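Local coordinates for protein cytosolic phospholipase A2 delta (Homo sapiens, PDB 5IZ5) that hydrolyses glycerophospholipids at the sn-2 position in a calcium-dependent manner, preferring linoleic acid there, and associates with membranes through an N-terminal C2 domain, at residues B[27-32]-B[79-84]. The protein carries 3 engineered substitutions. Residues are numbered along the deposited sequence; the frame is centred on the assembly and turned at random.
Sequences QLTVRV and AFRFLI
Arg31 folds its guanidinium over the methyl of Ala79, whose CB sits beneath the centre of one face, 3.7 Å from CZ. The chain leaves the strand extended, then bends at chi3 (-75°), which brings the flat group back across its strand partner; NH1 adds a weak hydrogen bond to Asn77. On the same face Arg81 runs alongside Gln27, both pointing the same way, with CD 3.9 Å from Gln27 OE1 and the amide and guanidinium planes 77° apart. The CG of Arg81 also meets Thr29 CG2. Strands 21-36 and 75-85 are antiparallel neighbours in the beta-sandwich of the N-terminal C2 domain, and strand 137-146 bonds to the other edge of 21-36. Two hydrogen-bonded pairs, Leu28 with Phe82 and Val30 with Phe80, give four backbone bonds, from Val30 N to Phe80 O at 2.7 Å to Phe82 N to Leu28 O at 2.9 Å. Their side chains share the opposite face from Arg31, where Phe80 and Phe82 rest on Leu53 and Leu55 of strand 49-55 in the second sheet. There Val30 CG2 reaches the edge of the Phe82 ring, 4.1 Å from CE2, while Val32 CG2 lies at the edge of the Phe80 ring, near its plane, 4.4 Å from CE2. Phe63 meets both rings, edge-to-face with Phe82. Farther along, Leu28 CB packs 3.7 Å from Ile84 CG1, and Ile84 in turn touches Leu55.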
loop_
_atom_site.group_PDB
_atom_site.type_symbol
_atom_site.label_atom_id
_atom_site.label_comp_id
_atom_site.label_asym_id
_atom_site.label_seq_id
_atom_site.Cartn_x
_atom_site.Cartn_y
_atom_site.Cartn_z
ATOM N N GLN B 27 -11.299 -25.319 22.683
ATOM C CA GLN B 27 -10.002 -25.979 22.805
ATOM C C GLN B 27 -9.836 -27.046 21.724
ATOM O O GLN B 27 -10.687 -27.920 21.597
ATOM C CB GLN B 27 -9.836 -26.616 24.182
ATOM C CG GLN B 27 -8.548 -27.432 24.280
ATOM C CD GLN B 27 -8.500 -28.329 25.491
ATOM O OE1 GLN B 27 -8.451 -29.553 25.362
ATOM N NE2 GLN B 27 -8.516 -27.732 26.676
ATOM N N LEU B 28 -8.742 -26.978 20.962
ATOM C CA LEU B 28 -8.419 -28.006 19.963
ATOM C C LEU B 28 -7.276 -28.902 20.442
ATOM O O LEU B 28 -6.200 -28.410 20.782
ATOM C CB LEU B 28 -8.033 -27.373 18.616
ATOM C CG LEU B 28 -7.716 -28.347 17.466
ATOM C CD1 LEU B 28 -8.942 -29.170 17.094
ATOM C CD2 LEU B 28 -7.177 -27.612 16.242
ATOM N N THR B 29 -7.507 -30.212 20.455
ATOM C CA THR B 29 -6.419 -31.172 20.686
ATOM C C THR B 29 -6.018 -31.781 19.341
ATOM O O THR B 29 -6.854 -32.343 18.626
ATOM C CB THR B 29 -6.766 -32.281 21.709
ATOM O OG1 THR B 29 -7.524 -33.321 21.079
ATOM C CG2 THR B 29 -7.555 -31.722 22.880
ATOM N N VAL B 30 -4.742 -31.636 18.992
ATOM C CA VAL B 30 -4.200 -32.189 17.753
ATOM C C VAL B 30 -3.278 -33.337 18.132
ATOM O O VAL B 30 -2.228 -33.113 18.742
ATOM C CB VAL B 30 -3.407 -31.129 16.958
ATOM C CG1 VAL B 30 -2.895 -31.705 15.638
ATOM C CG2 VAL B 30 -4.273 -29.904 16.699
ATOM N N ARG B 31 -3.670 -34.560 17.781
ATOM C CA ARG B 31 -2.860 -35.742 18.092
ATOM C C ARG B 31 -2.121 -36.231 16.850
ATOM O O ARG B 31 -2.725 -36.806 15.944
ATOM C CB ARG B 31 -3.724 -36.864 18.675
ATOM C CG ARG B 31 -2.924 -38.049 19.205
ATOM C CD ARG B 31 -3.798 -39.055 19.949
ATOM N NE ARG B 31 -4.197 -38.576 21.276
ATOM C CZ ARG B 31 -3.404 -38.541 22.348
ATOM N NH1 ARG B 31 -2.138 -38.945 22.277
ATOM N NH2 ARG B 31 -3.877 -38.085 23.504
ATOM N N VAL B 32 -0.809 -35.998 16.828
ATOM C CA VAL B 32 0.053 -36.433 15.729
ATOM C C VAL B 32 0.383 -37.906 15.955
ATOM O O VAL B 32 1.110 -38.247 16.885
ATOM C CB VAL B 32 1.355 -35.597 15.675
ATOM C CG1 VAL B 32 2.266 -36.058 14.541
ATOM C CG2 VAL B 32 1.029 -34.120 15.517
ATOM N N ALA B 79 0.230 -35.475 21.489
ATOM C CA ALA B 79 -0.918 -34.579 21.398
ATOM C C ALA B 79 -0.545 -33.178 21.857
ATOM O O ALA B 79 0.256 -33.010 22.775
ATOM C CB ALA B 79 -2.066 -35.112 22.233
ATOM N N PHE B 80 -1.134 -32.179 21.203
ATOM C CA PHE B 80 -0.895 -30.773 21.523
ATOM C C PHE B 80 -2.230 -30.019 21.550
ATOM O O PHE B 80 -3.191 -30.415 20.882
ATOM C CB PHE B 80 0.058 -30.158 20.493
ATOM C CG PHE B 80 1.357 -30.908 20.331
ATOM C CD1 PHE B 80 2.477 -30.554 21.071
ATOM C CD2 PHE B 80 1.464 -31.960 19.428
ATOM C CE1 PHE B 80 3.676 -31.237 20.920
ATOM C CE2 PHE B 80 2.661 -32.649 19.274
ATOM C CZ PHE B 80 3.769 -32.284 20.021
ATOM N N ARG B 81 -2.282 -28.933 22.320
ATOM C CA ARG B 81 -3.529 -28.199 22.565
ATOM C C ARG B 81 -3.444 -26.717 22.222
ATOM O O ARG B 81 -2.509 -26.035 22.642
ATOM C CB ARG B 81 -3.936 -28.351 24.027
ATOM C CG ARG B 81 -4.620 -29.668 24.312
ATOM C CD ARG B 81 -4.574 -29.998 25.804
ATOM N NE ARG B 81 -3.748 -31.168 26.099
ATOM C CZ ARG B 81 -2.447 -31.151 26.400
ATOM N NH1 ARG B 81 -1.758 -30.012 26.453
ATOM N NH2 ARG B 81 -1.824 -32.297 26.651
ATOM N N PHE B 82 -4.432 -26.243 21.459
ATOM C CA PHE B 82 -4.576 -24.835 21.095
ATOM C C PHE B 82 -5.909 -24.263 21.586
ATOM O O PHE B 82 -6.921 -24.959 21.589
ATOM C CB PHE B 82 -4.588 -24.692 19.571
ATOM C CG PHE B 82 -3.299 -25.089 18.881
ATOM C CD1 PHE B 82 -2.315 -24.145 18.634
ATOM C CD2 PHE B 82 -3.097 -26.386 18.421
ATOM C CE1 PHE B 82 -1.144 -24.485 17.973
ATOM C CE2 PHE B 82 -1.921 -26.739 17.755
ATOM C CZ PHE B 82 -0.944 -25.784 17.530
ATOM N N LEU B 83 -5.925 -22.988 21.960
ATOM C CA LEU B 83 -7.182 -22.251 22.091
ATOM C C LEU B 83 -7.545 -21.653 20.722
ATOM O O LEU B 83 -6.736 -20.961 20.106
ATOM C CB LEU B 83 -7.090 -21.172 23.176
ATOM C CG LEU B 83 -8.365 -21.014 24.037
ATOM C CD1 LEU B 83 -8.771 -22.329 24.699
ATOM C CD2 LEU B 83 -8.204 -19.937 25.103
ATOM N N ILE B 84 -8.757 -21.952 20.250
ATOM C CA ILE B 84 -9.214 -21.588 18.909
ATOM C C ILE B 84 -10.392 -20.605 18.965
ATOM O O ILE B 84 -11.410 -20.871 19.610
ATOM C CB ILE B 84 -9.647 -22.858 18.136
ATOM C CG1 ILE B 84 -8.449 -23.802 17.922
ATOM C CG2 ILE B 84 -10.314 -22.508 16.808
ATOM C CD1 ILE B 84 -7.275 -23.202 17.175
#